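Local coordinates for uncharacterized protein (Peptoclostridium difficile 630, PDB 4YCS) that is of unknown function but, as a putative lipoprotein resembling PnrA-like ABC-transporter substrate-binding proteins, may capture a small ligand for uptake, at residues D49-F54 and G73-K78. Sequence-based numbering, arbitrary orientation.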
loop_
_atom_site.group_PDB
_atom_site.type_symbol
_atom_site.label_atom_id
_atom_site.label_comp_id
_atom_site.label_asym_id
_atom_site.label_seq_id
_atom_site.Cartn_x
_atom_site.Cartn_y
_atom_site.Cartn_z
ATOM N N ASP A 49 -11.269 -9.609 -3.780
ATOM C CA ASP A 49 -12.585 -9.306 -3.196
ATOM C C ASP A 49 -12.853 -10.084 -1.892
ATOM O O ASP A 49 -13.832 -9.796 -1.199
ATOM C CB ASP A 49 -13.731 -9.509 -4.224
ATOM C CG ASP A 49 -13.701 -10.880 -4.904
ATOM O OD1 ASP A 49 -13.094 -11.824 -4.359
ATOM O OD2 ASP A 49 -14.293 -11.009 -5.997
ATOM N N ASP A 50 -11.958 -11.021 -1.551
ATOM C CA ASP A 50 -12.096 -11.917 -0.396
ATOM C C ASP A 50 -11.243 -11.490 0.827
ATOM O O ASP A 50 -10.106 -11.917 0.979
ATOM C CB ASP A 50 -11.727 -13.339 -0.847
ATOM C CG ASP A 50 -12.016 -14.395 0.206
ATOM O OD1 ASP A 50 -12.504 -14.046 1.290
ATOM O OD2 ASP A 50 -11.739 -15.585 -0.046
ATOM N N SER A 51 -11.834 -10.707 1.734
ATOM C CA SER A 51 -11.115 -10.156 2.898
ATOM C C SER A 51 -10.518 -11.204 3.811
ATOM O O SER A 51 -9.591 -10.904 4.559
ATOM C CB SER A 51 -11.999 -9.215 3.736
ATOM O OG SER A 51 -12.911 -9.945 4.539
ATOM N N SER A 52 -11.044 -12.422 3.773
ATOM C CA SER A 52 -10.485 -13.499 4.585
ATOM C C SER A 52 -9.042 -13.877 4.220
ATOM O O SER A 52 -8.358 -14.470 5.028
ATOM C CB SER A 52 -11.351 -14.753 4.458
ATOM O OG SER A 52 -11.075 -15.399 3.227
ATOM N N THR A 53 -8.607 -13.569 3.000
ATOM C CA THR A 53 -7.274 -13.951 2.537
ATOM C C THR A 53 -6.259 -12.783 2.603
ATOM O O THR A 53 -5.095 -12.964 2.239
ATOM C CB THR A 53 -7.330 -14.461 1.081
ATOM O OG1 THR A 53 -7.632 -13.370 0.196
ATOM C CG2 THR A 53 -8.393 -15.576 0.932
ATOM N N PHE A 54 -6.725 -11.610 3.048
ATOM C CA PHE A 54 -5.936 -10.384 3.098
ATOM C C PHE A 54 -4.639 -10.559 3.899
ATOM O O PHE A 54 -3.595 -10.213 3.401
ATOM C CB PHE A 54 -6.744 -9.190 3.643
ATOM C CG PHE A 54 -7.789 -8.615 2.675
ATOM C CD1 PHE A 54 -7.936 -9.074 1.381
ATOM C CD2 PHE A 54 -8.596 -7.569 3.085
ATOM C CE1 PHE A 54 -8.885 -8.528 0.533
ATOM C CE2 PHE A 54 -9.542 -7.022 2.240
ATOM C CZ PHE A 54 -9.693 -7.509 0.967
ATOM N N GLY A 73 -7.401 0.834 1.172
ATOM C CA GLY A 73 -8.761 0.704 1.738
ATOM C C GLY A 73 -8.754 0.360 3.212
ATOM O O GLY A 73 -7.856 -0.305 3.686
ATOM N N ALA A 74 -9.788 0.822 3.921
ATOM C CA ALA A 74 -9.940 0.612 5.356
ATOM C C ALA A 74 -10.135 -0.862 5.706
ATOM O O ALA A 74 -9.837 -1.264 6.825
ATOM C CB ALA A 74 -11.120 1.427 5.886
ATOM N N ARG A 75 -10.601 -1.680 4.771
ATOM C CA ARG A 75 -10.739 -3.113 5.069
ATOM C C ARG A 75 -9.396 -3.818 5.313
ATOM O O ARG A 75 -9.380 -4.917 5.880
ATOM C CB ARG A 75 -11.515 -3.845 3.991
ATOM C CG ARG A 75 -13.005 -3.509 3.983
ATOM C CD ARG A 75 -13.842 -4.726 3.628
ATOM N NE ARG A 75 -13.525 -5.275 2.307
ATOM C CZ ARG A 75 -13.927 -6.469 1.877
ATOM N NH1 ARG A 75 -14.675 -7.232 2.660
ATOM N NH2 ARG A 75 -13.590 -6.911 0.663
ATOM N N PHE A 76 -8.274 -3.199 4.927
ATOM C CA PHE A 76 -6.944 -3.783 5.235
ATOM C C PHE A 76 -6.414 -3.478 6.640
ATOM O O PHE A 76 -5.410 -4.093 7.061
ATOM C CB PHE A 76 -5.901 -3.377 4.194
ATOM C CG PHE A 76 -6.128 -3.984 2.873
ATOM C CD1 PHE A 76 -5.883 -5.324 2.690
ATOM C CD2 PHE A 76 -6.620 -3.226 1.818
ATOM C CE1 PHE A 76 -6.102 -5.897 1.455
ATOM C CE2 PHE A 76 -6.808 -3.789 0.585
ATOM C CZ PHE A 76 -6.545 -5.124 0.407
ATOM N N ALA A 77 -7.085 -2.566 7.354
ATOM C CA ALA A 77 -6.615 -2.068 8.655
ATOM C C ALA A 77 -6.153 -3.188 9.571
ATOM O O ALA A 77 -4.976 -3.237 9.968
ATOM C CB ALA A 77 -7.699 -1.223 9.327
ATOM N N LYS A 78 -7.056 -4.109 9.869
ATOM C CA LYS A 78 -6.760 -5.190 10.822
ATOM C C LYS A 78 -5.729 -6.233 10.317
ATOM O O LYS A 78 -4.807 -6.560 11.044
ATOM C CB LYS A 78 -8.046 -5.874 11.327
ATOM C CG LYS A 78 -8.856 -5.044 12.327
ATOM C CD LYS A 78 -8.222 -4.951 13.723
ATOM C CE LYS A 78 -9.049 -4.089 14.680
ATOM N NZ LYS A 78 -9.024 -2.640 14.325
#
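Phe54 lies between its own loop and Phe76, one face of its ring packed on Ser51 CA and the opposite face covered by Phe76. The two phenyl groups stack face to face, centroids 4.2 Å apart, but their planes are tilted by 30°. The tilt brings one corner of Phe76 down first: its CE1 sits above the middle of the Phe54 ring, 3.4 Å from Phe54 CG. Arg75 reaches across the rim of the same ring, its guanidinium nearly upright to it (81°) and its NH2 4.0 Å from Phe54 CZ, while its carbonyl O lies in the ring plane at the edge. With CG anti to the carbonyl carbon (chi1 -71°) and further bends at chi2 and chi3, the arginine chain runs to the 49-54 loop. There Ser51 CB packs on one guanidinium face, off-centre toward the rim, 3.5 Å from Arg75 NH1. Asp49 O lies at the guanidinium edge, in the plane of that group, and takes a weak hydrogen bond from Arg75 NH2 (3.4 Å). Stronger partners fix this charge: NE pairs with Asp15 and NH2 with Glu17, both salt bridges. Phe54 and Phe76 also touch Asp15 at the end of strand 8-15. The contact thus joins two beta-alpha connections at the C-terminal edge of a parallel sheet ordered 2-1-3-4-5, as expected for a lobe of a periplasmic-binding-protein fold: strand 41-48 into helix 54-62 and strand 68-72 into helix 77-84, with strand 8-15 between them in the sheet order.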